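PDB 4F43: protelomerase from Agrobacterium tumefaciens, which generates and protects the hairpin ends of the linear chromosome, probably by breaking and rejoining DNA strands. Local coordinates for residues A38-M43 with D85-L90; S70-Y75 with A97-E102; P140-I145 with F246-D251; P201-S206 with H274-P279. The protein carries 1 engineered substitution. All coordinates share one frame; numbering follows the deposited sequence.

Contact 1 (A38-M43 with D85-L90); sequences AAMNGM and DDHPML
M40 runs out with CG anti to its carbonyl carbon and an extended chi2, then bends at chi3 (57°), and this bend aims the CE methyl at both H87 and M89. H87 meets it with CG anti to the backbone N (chi1 -156°), a setting that carries the imidazole toward segment 38-43. The methyl is the single hub of the contact: M40 CE lies 3.6 Å from H87 CE1 and equally 3.6 Å from M89 CG. M40 SD follows more distantly, 4.0 Å from M89 CG. M40 and H87 pass each other in opposite directions, whereas the two methionines are inclined to one another.

The imidazole itself is held by its own segment. M89 N donates to H87 ND1 over 3.1 Å, with an N-H...N angle of 159° and the donor close to the ring plane, a capping bond at the turn leading into helix 89-92. P88 CD sits 3.2 Å above the ring plane, toward its rim; the bond and this neighbour probably limit the turning of the ring. A water donates to M40 O and has a weak hydrogen bond with H87 NE2, a loose polar link beside the methyl. Around this group, L52 of helix 46-59 touches M40, M49 touches H87 and M89, and F83 meets both M40 and the H87 ring.

The chemistry is therefore divided. Cohesion between the segments comes mainly from a buried methyl packed against a methionine chain and the imidazole ring, while the cap satisfies H87 ND1, consistent with an unprotonated ND1.

Contact 2 (S70-Y75 with A97-E102); sequences SYITKY and AAMYDE. With nucleotides of chain B.
I72 and M99 point at each other between helix 65-82 and helix 97-115 and meet tip to tip, with I72 CD1 4.0 Å from M99 CE. The bend at M99 chi3 (59°), after an otherwise straight chain, folds that methyl back over the neighbouring Y100 ring, 4.1 Å above its plane and displaced to the rim. Y100 runs obliquely to I72 and reaches it with its hydroxyl end, OH being 4.0 Å from I72 CG2. The opposite face of the Y100 ring belongs to the DNA: DA19 O4' of chain B lies over it, also toward the rim, and Y100 CE2 comes to 3.1 Å from DA19 O5'. The phenol is thus layered between a methionine methyl and a deoxyribose, and its OH has a weak hydrogen bond with G95 N.

One residue along from I72, T73 faces the same nucleic acid. Its chi1 of -64° sets OG1 toward the phosphate, where it donates to DT20 OP2 of chain B over 2.6 Å, and leaves T73 CG2 to the sugar, 3.8 Å from DT20 C2'. Y71, on another side of the helix, turns its ring edge to DC9 OP2 of chain B, with no hydrogen bond between them. S70 OG adds a hydrogen bond to N6 of an adenine base of the bound DNA.

Protein-to-protein cohesion here is slight and largely apolar, resting on three side chains. What gives the site its character is the DNA: the T73 hydroxyl grips a DT20 phosphate oxygen, and the Y100 ring packs on the sugar and 5' oxygen of DA19 and reaches C8 of its base.

Contact 3 (P140-I145 with F246-D251); sequences PLMIGI and FNLFED
I145, on helix 140-151, can be followed outward from CB, which points to segment 246-251 and there divides. The CG2 branch, anti to the backbone N (chi1 of the CG1 branch is -55°), meets two partners: L248 CD1 at 4.2 Å, and F249 CZ, also at 4.2 Å, which it approaches at the ring edge near the plane. The other branch continues through CG1 to CD1, where the chain ends against L248 CD1 at 3.9 Å, the shortest approach between the segments; I145 and L248 here reach toward each other tip to tip.

L248 CD1 has a third neighbour in M142, whose SD lies 4.3 Å away although its CB does not head that way. Within its own segment L248 CB sits 3.9 Å above a face of the F249 ring. F249 is the centre of an inverse gamma turn, and V127, I130 and C131 of helix 124-134 receive its ring; T244, one turn before L248, also touches M142 and I145.

The arrangement is helix-to-helix packing at the C-terminal end of helix 230-248, with the departing turn folded against helix 124-134. It belongs to the helical part of the ResT/TelK-type catalytic domain.

Contact 4 (P201-S206 with H274-P279); sequences PVLTRS and HNFAPP
F276 puts its ring against three consecutive residues, P201, V202 and L203, and the close packing lies along its CD2, CE2 and CZ atoms. Nearest is a carbonyl: V202 O stands 3.7 Å from F276 CZ, coming in obliquely. L203 CD2 reaches the ring edge near the plane, 4.1 Å from F276 CE2, its chain crossing that of F276 at a slant. P201 CB completes the set at 4.2 Å from F276 CD2. With CG anti to the carbonyl carbon (chi1 -54°), F276 directs its ring from the end of helix 263-276 into this corner, where Y286 of helix 283-291 touches both F276 and P201. Y268, V271 and A272 of helix 263-276 also touch L203, and Y268 OH hydrogen-bonds P201 O.

The looser side is where segment 274-279 faces outward. N275 is exposed, yet its CB covers one face of the F276 ring, 3.7 Å above the plane and off-centre. Its OD1 accepts from H274 ND1 over 3.1 Å, with an N-H...O angle of 161° and the oxygen lying almost exactly in the imidazole plane. This bond ties neighbours together and takes no part across the contact.

The chemistry implies anchorage by shape more than by polarity. An aromatic ring packs against the loop after strand 198-201 through dispersion and one carbonyl approach, and no polar bond joins the two segments directly. On the outer side, the H274 bond orients the N275 amide and is consistent with a proton on H274 ND1.

How the contacts relate
Contacts 1 and 2 are the buried pair, lying on one side of the chain's centre in its all-helical N-terminal part; contacts 3 and 4 are partly buried and sit on the opposite side, inside the catalytic domain. Each pair interleaves along the chain: segment 70-75 falls between the two segments of contact 1, and segment 201-206 between those of contact 3. Helix 28-40 carries part of contact 1 and also packs on Y71 and Y75 of contact 2, while helix 140-151 serves contact 3 and backs the loop of contact 4. All four are mainly van der Waals contacts: contact 3 is purely apolar, contact 1 includes an imidazole and contact 4 a carbonyl, and only contact 2 binds DNA directly.

Contact 1 (A38-M43 with D85-L90)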
# COMPACT_ATOMS: atom_id res chain seq x y z
N ALA A 38 16.75 -24.90 3.18
CA ALA A 38 17.11 -26.31 3.37
C ALA A 38 18.62 -26.50 3.42
O ALA A 38 19.14 -27.18 4.31
CB ALA A 38 16.50 -27.16 2.27
N ALA A 39 19.32 -25.90 2.47
CA ALA A 39 20.77 -26.01 2.39
C ALA A 39 21.44 -25.28 3.55
O ALA A 39 22.54 -25.64 3.96
CB ALA A 39 21.27 -25.47 1.06
N MET A 40 20.78 -24.25 4.07
CA MET A 40 21.32 -23.49 5.19
C MET A 40 21.38 -24.30 6.49
O MET A 40 22.13 -23.97 7.40
CB MET A 40 20.51 -22.21 5.42
CG MET A 40 20.73 -21.14 4.37
SD MET A 40 19.93 -19.59 4.83
CE MET A 40 20.71 -19.29 6.42
N ASN A 41 20.58 -25.36 6.56
CA ASN A 41 20.51 -26.19 7.76
C ASN A 41 21.81 -26.92 8.08
O ASN A 41 22.25 -27.78 7.32
CB ASN A 41 19.36 -27.20 7.65
CG ASN A 41 18.00 -26.56 7.89
OD1 ASN A 41 17.43 -26.68 8.97
ND2 ASN A 41 17.49 -25.88 6.87
N GLY A 42 22.42 -26.57 9.21
CA GLY A 42 23.61 -27.26 9.67
C GLY A 42 24.91 -26.53 9.40
O GLY A 42 25.97 -26.93 9.87
N MET A 43 24.83 -25.45 8.62
CA MET A 43 26.01 -24.67 8.27
C MET A 43 26.58 -23.91 9.47
O MET A 43 25.85 -23.28 10.22
CB MET A 43 25.72 -23.70 7.13
CG MET A 43 25.74 -24.33 5.75
SD MET A 43 25.76 -23.10 4.44
CE MET A 43 25.88 -24.15 3.00
N ASP A 85 16.87 -13.46 14.07
CA ASP A 85 17.45 -12.15 13.77
C ASP A 85 18.92 -12.09 14.17
O ASP A 85 19.51 -11.01 14.24
CB ASP A 85 16.67 -11.05 14.50
CG ASP A 85 15.21 -11.03 14.12
OD1 ASP A 85 14.89 -11.24 12.93
OD2 ASP A 85 14.37 -10.80 15.02
N ASP A 86 19.51 -13.25 14.44
CA ASP A 86 20.88 -13.30 14.94
C ASP A 86 21.80 -14.05 13.98
O ASP A 86 23.01 -14.14 14.21
CB ASP A 86 20.92 -13.97 16.31
CG ASP A 86 19.75 -13.58 17.19
OD1 ASP A 86 18.72 -14.29 17.16
OD2 ASP A 86 19.85 -12.55 17.89
N HIS A 87 21.23 -14.59 12.91
CA HIS A 87 22.00 -15.39 11.96
C HIS A 87 22.90 -14.53 11.09
O HIS A 87 22.47 -13.49 10.58
CB HIS A 87 21.05 -16.23 11.10
CG HIS A 87 21.69 -17.47 10.54
ND1 HIS A 87 22.50 -17.45 9.42
CD2 HIS A 87 21.64 -18.76 10.94
CE1 HIS A 87 22.91 -18.67 9.16
NE2 HIS A 87 22.41 -19.49 10.07
N PRO A 88 24.16 -14.96 10.91
CA PRO A 88 25.16 -14.23 10.12
C PRO A 88 24.77 -14.07 8.66
O PRO A 88 25.26 -13.17 7.98
CB PRO A 88 26.41 -15.11 10.24
CG PRO A 88 26.20 -15.91 11.48
CD PRO A 88 24.72 -16.17 11.53
N MET A 89 23.89 -14.95 8.18
CA MET A 89 23.45 -14.91 6.79
C MET A 89 22.73 -13.61 6.47
O MET A 89 22.72 -13.15 5.33
CB MET A 89 22.53 -16.09 6.49
CG MET A 89 22.36 -16.38 5.02
SD MET A 89 23.97 -16.52 4.22
CE MET A 89 23.50 -17.18 2.64
N LEU A 90 22.14 -13.01 7.50
CA LEU A 90 21.45 -11.73 7.35
C LEU A 90 22.42 -10.62 6.99
O LEU A 90 22.03 -9.60 6.41
CB LEU A 90 20.71 -11.38 8.64
CG LEU A 90 19.55 -12.31 9.02
CD1 LEU A 90 18.98 -11.93 10.38
CD2 LEU A 90 18.47 -12.26 7.95
O HOH W 1 22.37 -22.94 9.70

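Contact 2 (S70-Y75 with A97-E102)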
# COMPACT_ATOMS: atom_id res chain seq x y z
N SER A 70 13.02 -6.89 -4.21
CA SER A 70 11.85 -7.52 -3.60
C SER A 70 12.14 -8.98 -3.23
O SER A 70 11.81 -9.44 -2.13
CB SER A 70 10.65 -7.45 -4.55
OG SER A 70 10.37 -6.10 -4.90
N TYR A 71 12.76 -9.70 -4.16
CA TYR A 71 13.13 -11.09 -3.93
C TYR A 71 14.12 -11.22 -2.78
O TYR A 71 14.04 -12.17 -1.99
CB TYR A 71 13.72 -11.72 -5.19
CG TYR A 71 12.68 -12.06 -6.24
CD1 TYR A 71 11.33 -11.80 -6.02
CD2 TYR A 71 13.05 -12.67 -7.43
CE1 TYR A 71 10.39 -12.11 -6.97
CE2 TYR A 71 12.11 -12.99 -8.38
CZ TYR A 71 10.78 -12.71 -8.15
OH TYR A 71 9.83 -13.02 -9.10
N ILE A 72 15.04 -10.27 -2.69
CA ILE A 72 15.99 -10.24 -1.58
C ILE A 72 15.24 -10.06 -0.26
O ILE A 72 15.56 -10.70 0.74
CB ILE A 72 17.05 -9.14 -1.76
CG1 ILE A 72 18.04 -9.54 -2.85
CG2 ILE A 72 17.79 -8.88 -0.46
CD1 ILE A 72 19.13 -8.51 -3.10
N THR A 73 14.22 -9.20 -0.28
CA THR A 73 13.35 -9.05 0.88
C THR A 73 12.70 -10.38 1.24
O THR A 73 12.63 -10.75 2.42
CB THR A 73 12.26 -7.98 0.64
OG1 THR A 73 12.88 -6.70 0.47
CG2 THR A 73 11.30 -7.92 1.82
N LYS A 74 12.23 -11.11 0.22
CA LYS A 74 11.65 -12.43 0.43
C LYS A 74 12.62 -13.39 1.12
O LYS A 74 12.28 -14.01 2.14
CB LYS A 74 11.17 -13.04 -0.89
CG LYS A 74 10.06 -12.27 -1.58
CD LYS A 74 9.62 -12.99 -2.84
CE LYS A 74 8.54 -12.21 -3.58
NZ LYS A 74 7.30 -12.06 -2.77
N TYR A 75 13.82 -13.52 0.56
CA TYR A 75 14.86 -14.37 1.13
C TYR A 75 15.15 -14.00 2.58
O TYR A 75 15.16 -14.87 3.45
CB TYR A 75 16.15 -14.26 0.32
CG TYR A 75 16.16 -15.07 -0.97
CD1 TYR A 75 16.33 -16.45 -0.95
CD2 TYR A 75 16.03 -14.44 -2.20
CE1 TYR A 75 16.35 -17.18 -2.12
CE2 TYR A 75 16.05 -15.17 -3.37
CZ TYR A 75 16.21 -16.54 -3.33
OH TYR A 75 16.23 -17.26 -4.50
N ALA A 97 25.23 -2.49 -2.19
CA ALA A 97 24.94 -1.15 -1.69
C ALA A 97 24.75 -0.11 -2.80
O ALA A 97 24.09 0.91 -2.60
CB ALA A 97 26.03 -0.70 -0.73
N ALA A 98 25.33 -0.38 -3.97
CA ALA A 98 25.23 0.54 -5.10
C ALA A 98 23.92 0.34 -5.86
O ALA A 98 23.58 1.12 -6.75
CB ALA A 98 26.41 0.36 -6.03
N MET A 99 23.18 -0.71 -5.50
CA MET A 99 21.90 -1.00 -6.13
C MET A 99 20.79 -0.18 -5.47
O MET A 99 19.95 0.42 -6.15
CB MET A 99 21.58 -2.49 -6.02
CG MET A 99 20.23 -2.90 -6.59
SD MET A 99 19.94 -4.67 -6.49
CE MET A 99 20.08 -4.94 -4.73
N TYR A 100 20.82 -0.14 -4.14
CA TYR A 100 19.84 0.62 -3.37
C TYR A 100 19.95 2.12 -3.63
O TYR A 100 18.94 2.83 -3.64
CB TYR A 100 20.00 0.33 -1.88
CG TYR A 100 19.67 -1.10 -1.50
CD1 TYR A 100 18.48 -1.68 -1.90
CD2 TYR A 100 20.56 -1.86 -0.75
CE1 TYR A 100 18.17 -2.99 -1.56
CE2 TYR A 100 20.26 -3.17 -0.41
CZ TYR A 100 19.07 -3.72 -0.82
OH TYR A 100 18.77 -5.02 -0.48
N ASP A 101 21.17 2.59 -3.84
CA ASP A 101 21.41 4.00 -4.13
C ASP A 101 20.86 4.38 -5.51
O ASP A 101 20.28 5.45 -5.68
CB ASP A 101 22.90 4.33 -4.05
CG ASP A 101 23.46 4.13 -2.66
OD1 ASP A 101 22.67 4.00 -1.70
OD2 ASP A 101 24.71 4.10 -2.51
N GLU A 102 21.06 3.49 -6.48
CA GLU A 102 20.51 3.69 -7.81
C GLU A 102 18.98 3.69 -7.74
O GLU A 102 18.32 4.49 -8.40
CB GLU A 102 21.00 2.61 -8.77
CG GLU A 102 20.48 2.74 -10.20
CD GLU A 102 21.16 3.85 -10.98
OE1 GLU A 102 22.06 4.52 -10.43
OE2 GLU A 102 20.81 4.04 -12.16
P DT B 20 14.74 -6.12 3.79
OP1 DT B 20 14.94 -7.24 4.74
OP2 DT B 20 14.73 -6.38 2.33
O5' DT B 20 13.38 -5.38 4.18
C5' DT B 20 13.12 -5.03 5.54
C4' DT B 20 11.71 -4.50 5.70
O4' DT B 20 11.56 -3.29 4.92
C3' DT B 20 10.61 -5.45 5.24
O3' DT B 20 9.49 -5.38 6.13
C2' DT B 20 10.25 -4.91 3.85
C1' DT B 20 10.47 -3.42 4.04
N1 DT B 20 10.83 -2.74 2.77
C2 DT B 20 10.09 -1.66 2.35
O2 DT B 20 9.14 -1.21 2.98
N3 DT B 20 10.50 -1.11 1.17
C4 DT B 20 11.55 -1.53 0.37
O4 DT B 20 11.83 -0.96 -0.69
C5 DT B 20 12.28 -2.67 0.87
C7 DT B 20 13.44 -3.22 0.10
C6 DT B 20 11.89 -3.21 2.02
P DA B 19 20.91 -3.36 3.83
OP1 DA B 19 20.61 -4.45 4.78
OP2 DA B 19 22.27 -3.22 3.27
O5' DA B 19 19.88 -3.45 2.61
C5' DA B 19 18.68 -4.21 2.72
C4' DA B 19 17.54 -3.41 3.32
O4' DA B 19 17.41 -2.13 2.68
C3' DA B 19 16.15 -4.01 3.12
O3' DA B 19 15.88 -5.02 4.08
C2' DA B 19 15.24 -2.81 3.32
C1' DA B 19 16.15 -1.61 3.08
N9 DA B 19 15.64 -0.69 2.07
C8 DA B 19 16.18 -0.38 0.85
N7 DA B 19 15.48 0.49 0.16
C5 DA B 19 14.41 0.78 0.99
C6 DA B 19 13.30 1.64 0.84
N6 DA B 19 13.07 2.40 -0.24
N1 DA B 19 12.41 1.69 1.86
C2 DA B 19 12.62 0.94 2.94
N3 DA B 19 13.63 0.09 3.19
C4 DA B 19 14.49 0.06 2.16
P DC B 9 10.51 -15.01 -12.87
OP1 DC B 9 11.05 -15.49 -14.16
OP2 DC B 9 11.31 -15.12 -11.63
O5' DC B 9 10.10 -13.47 -13.03
C5' DC B 9 9.35 -13.06 -14.17
C4' DC B 9 8.78 -11.66 -13.98
O4' DC B 9 7.75 -11.68 -12.96
C3' DC B 9 9.78 -10.59 -13.53
O3' DC B 9 10.04 -9.70 -14.61
C2' DC B 9 9.10 -9.89 -12.36
C1' DC B 9 7.65 -10.35 -12.50
N1 DC B 9 6.85 -10.29 -11.25
C2 DC B 9 5.68 -9.52 -11.24
O2 DC B 9 5.37 -8.92 -12.27
N3 DC B 9 4.94 -9.46 -10.11
C4 DC B 9 5.32 -10.14 -9.02
N4 DC B 9 4.56 -10.04 -7.93
C5 DC B 9 6.51 -10.93 -9.01
C6 DC B 9 7.24 -10.98 -10.14

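Contact 3 (P140-I145 with F246-D251)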
# COMPACT_ATOMS: atom_id res chain seq x y z
N PRO A 140 -20.04 -5.48 -1.86
CA PRO A 140 -18.98 -5.10 -0.91
C PRO A 140 -17.73 -4.54 -1.60
O PRO A 140 -17.06 -3.67 -1.04
CB PRO A 140 -18.65 -6.41 -0.20
CG PRO A 140 -19.91 -7.19 -0.28
CD PRO A 140 -20.51 -6.86 -1.61
N LEU A 141 -17.43 -5.04 -2.79
CA LEU A 141 -16.30 -4.53 -3.57
C LEU A 141 -16.51 -3.07 -3.93
O LEU A 141 -15.63 -2.23 -3.73
CB LEU A 141 -16.13 -5.36 -4.85
CG LEU A 141 -14.94 -5.00 -5.74
CD1 LEU A 141 -13.64 -5.38 -5.07
CD2 LEU A 141 -15.07 -5.67 -7.10
N MET A 142 -17.70 -2.76 -4.45
CA MET A 142 -18.06 -1.40 -4.82
C MET A 142 -18.02 -0.46 -3.62
O MET A 142 -17.47 0.64 -3.70
CB MET A 142 -19.45 -1.36 -5.46
CG MET A 142 -19.57 -2.15 -6.76
SD MET A 142 -18.43 -1.56 -8.03
CE MET A 142 -19.00 -2.50 -9.44
N ILE A 143 -18.60 -0.91 -2.51
CA ILE A 143 -18.57 -0.16 -1.26
C ILE A 143 -17.12 0.11 -0.85
O ILE A 143 -16.80 1.19 -0.36
CB ILE A 143 -19.28 -0.92 -0.12
CG1 ILE A 143 -20.70 -1.29 -0.53
CG2 ILE A 143 -19.29 -0.09 1.15
CD1 ILE A 143 -21.48 -2.00 0.55
N GLY A 144 -16.26 -0.88 -1.07
CA GLY A 144 -14.84 -0.73 -0.80
C GLY A 144 -14.21 0.35 -1.64
O GLY A 144 -13.49 1.21 -1.12
N ILE A 145 -14.48 0.32 -2.95
CA ILE A 145 -13.96 1.33 -3.87
C ILE A 145 -14.40 2.74 -3.46
O ILE A 145 -13.57 3.65 -3.35
CB ILE A 145 -14.46 1.08 -5.30
CG1 ILE A 145 -14.09 -0.34 -5.75
CG2 ILE A 145 -13.88 2.12 -6.26
CD1 ILE A 145 -14.88 -0.82 -6.94
N PHE A 246 -10.80 -0.38 -13.58
CA PHE A 246 -10.59 -0.23 -15.02
C PHE A 246 -11.89 0.19 -15.70
O PHE A 246 -11.92 1.14 -16.47
CB PHE A 246 -10.12 -1.55 -15.62
CG PHE A 246 -8.68 -1.55 -16.06
CD1 PHE A 246 -8.33 -1.24 -17.36
CD2 PHE A 246 -7.67 -1.89 -15.17
CE1 PHE A 246 -7.01 -1.25 -17.76
CE2 PHE A 246 -6.35 -1.90 -15.57
CZ PHE A 246 -6.02 -1.58 -16.87
N ASN A 247 -12.96 -0.53 -15.39
CA ASN A 247 -14.25 -0.32 -16.05
C ASN A 247 -15.03 0.89 -15.53
O ASN A 247 -15.74 1.54 -16.30
CB ASN A 247 -15.11 -1.58 -15.95
CG ASN A 247 -14.48 -2.77 -16.66
OD1 ASN A 247 -13.78 -2.61 -17.66
ND2 ASN A 247 -14.73 -3.96 -16.13
N LEU A 248 -14.92 1.17 -14.24
CA LEU A 248 -15.67 2.26 -13.62
C LEU A 248 -15.35 3.63 -14.22
O LEU A 248 -16.12 4.16 -15.02
CB LEU A 248 -15.43 2.29 -12.11
CG LEU A 248 -16.36 1.43 -11.25
CD1 LEU A 248 -16.04 1.60 -9.78
CD2 LEU A 248 -17.81 1.77 -11.54
N PHE A 249 -14.20 4.18 -13.84
CA PHE A 249 -13.81 5.51 -14.29
C PHE A 249 -13.14 5.45 -15.65
O PHE A 249 -12.05 5.99 -15.84
CB PHE A 249 -12.87 6.16 -13.27
CG PHE A 249 -13.19 5.80 -11.84
CD1 PHE A 249 -14.17 6.49 -11.14
CD2 PHE A 249 -12.51 4.78 -11.20
CE1 PHE A 249 -14.46 6.16 -9.83
CE2 PHE A 249 -12.80 4.45 -9.89
CZ PHE A 249 -13.78 5.14 -9.21
N GLU A 250 -13.80 4.80 -16.60
CA GLU A 250 -13.24 4.58 -17.93
C GLU A 250 -13.01 5.86 -18.73
O GLU A 250 -11.90 6.13 -19.18
CB GLU A 250 -14.15 3.64 -18.73
CG GLU A 250 -13.78 3.52 -20.20
CD GLU A 250 -13.26 2.15 -20.57
OE1 GLU A 250 -13.68 1.16 -19.93
OE2 GLU A 250 -12.42 2.06 -21.49
N ASP A 251 -14.07 6.66 -18.89
CA ASP A 251 -14.01 7.84 -19.74
C ASP A 251 -14.02 9.16 -18.97
O ASP A 251 -14.21 10.22 -19.56
CB ASP A 251 -15.15 7.82 -20.76
CG ASP A 251 -14.94 6.78 -21.85
OD1 ASP A 251 -13.83 6.73 -22.42
OD2 ASP A 251 -15.88 6.02 -22.13

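Contact 4 (P201-S206 with H274-P279)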
# COMPACT_ATOMS: atom_id res chain seq x y z
N PRO A 201 -10.21 13.64 7.57
CA PRO A 201 -11.34 14.26 6.87
C PRO A 201 -12.01 13.28 5.91
O PRO A 201 -11.39 12.31 5.47
CB PRO A 201 -10.67 15.39 6.08
CG PRO A 201 -9.29 14.89 5.83
CD PRO A 201 -8.91 14.13 7.07
N VAL A 202 -13.27 13.54 5.59
CA VAL A 202 -14.00 12.75 4.60
C VAL A 202 -14.66 13.66 3.57
O VAL A 202 -14.93 14.83 3.84
CB VAL A 202 -15.06 11.85 5.26
CG1 VAL A 202 -14.40 10.69 5.98
CG2 VAL A 202 -15.92 12.65 6.22
N LEU A 203 -14.92 13.11 2.39
CA LEU A 203 -15.41 13.91 1.27
C LEU A 203 -16.93 13.82 1.09
O LEU A 203 -17.48 14.32 0.12
CB LEU A 203 -14.68 13.52 -0.02
CG LEU A 203 -13.16 13.63 0.08
CD1 LEU A 203 -12.49 13.30 -1.24
CD2 LEU A 203 -12.75 15.02 0.55
N THR A 204 -17.58 13.18 2.05
CA THR A 204 -19.04 13.18 2.13
C THR A 204 -19.42 13.05 3.61
O THR A 204 -18.56 12.78 4.44
CB THR A 204 -19.66 12.03 1.32
OG1 THR A 204 -21.08 12.22 1.22
CG2 THR A 204 -19.38 10.69 1.98
N ARG A 205 -20.69 13.27 3.93
CA ARG A 205 -21.13 13.26 5.32
C ARG A 205 -20.80 11.96 6.05
O ARG A 205 -20.95 10.87 5.50
CB ARG A 205 -22.61 13.61 5.45
CG ARG A 205 -23.47 13.21 4.27
CD ARG A 205 -24.80 13.93 4.32
NE ARG A 205 -25.64 13.65 3.16
CZ ARG A 205 -26.65 12.79 3.16
NH1 ARG A 205 -26.95 12.11 4.26
NH2 ARG A 205 -27.37 12.59 2.06
N SER A 206 -20.34 12.09 7.29
CA SER A 206 -19.80 10.98 8.07
C SER A 206 -20.78 9.82 8.27
O SER A 206 -20.37 8.66 8.34
CB SER A 206 -19.29 11.47 9.43
OG SER A 206 -20.29 12.21 10.11
N HIS A 274 -7.72 20.95 -0.63
CA HIS A 274 -8.39 22.04 -1.32
C HIS A 274 -9.59 22.57 -0.53
O HIS A 274 -9.98 23.73 -0.69
CB HIS A 274 -8.85 21.58 -2.71
CG HIS A 274 -9.40 22.68 -3.56
ND1 HIS A 274 -10.71 23.10 -3.48
CD2 HIS A 274 -8.82 23.44 -4.52
CE1 HIS A 274 -10.91 24.08 -4.35
NE2 HIS A 274 -9.78 24.30 -4.99
N ASN A 275 -10.15 21.73 0.33
CA ASN A 275 -11.36 22.11 1.07
C ASN A 275 -11.17 22.42 2.55
O ASN A 275 -11.75 23.38 3.06
CB ASN A 275 -12.44 21.04 0.90
CG ASN A 275 -13.04 21.02 -0.49
OD1 ASN A 275 -12.40 21.40 -1.46
ND2 ASN A 275 -14.30 20.59 -0.59
N PHE A 276 -10.37 21.62 3.25
CA PHE A 276 -10.34 21.67 4.71
C PHE A 276 -9.07 22.25 5.32
O PHE A 276 -9.02 22.49 6.53
CB PHE A 276 -10.59 20.28 5.29
CG PHE A 276 -11.85 19.63 4.79
CD1 PHE A 276 -13.07 19.92 5.37
CD2 PHE A 276 -11.80 18.73 3.74
CE1 PHE A 276 -14.23 19.32 4.91
CE2 PHE A 276 -12.95 18.12 3.28
CZ PHE A 276 -14.17 18.42 3.86
N ALA A 277 -8.05 22.47 4.50
CA ALA A 277 -6.73 22.87 5.01
C ALA A 277 -6.72 24.24 5.70
O ALA A 277 -7.10 25.25 5.10
CB ALA A 277 -5.70 22.84 3.90
N PRO A 278 -6.29 24.26 6.97
CA PRO A 278 -6.09 25.47 7.77
C PRO A 278 -5.07 26.42 7.12
O PRO A 278 -4.28 25.97 6.29
CB PRO A 278 -5.54 24.93 9.09
CG PRO A 278 -6.09 23.55 9.18
CD PRO A 278 -6.06 23.04 7.77
N PRO A 279 -5.09 27.70 7.50
CA PRO A 279 -4.22 28.70 6.85
C PRO A 279 -2.78 28.69 7.37
O PRO A 279 -1.91 29.27 6.72
CB PRO A 279 -4.89 30.02 7.22
CG PRO A 279 -5.53 29.75 8.53
CD PRO A 279 -6.01 28.33 8.47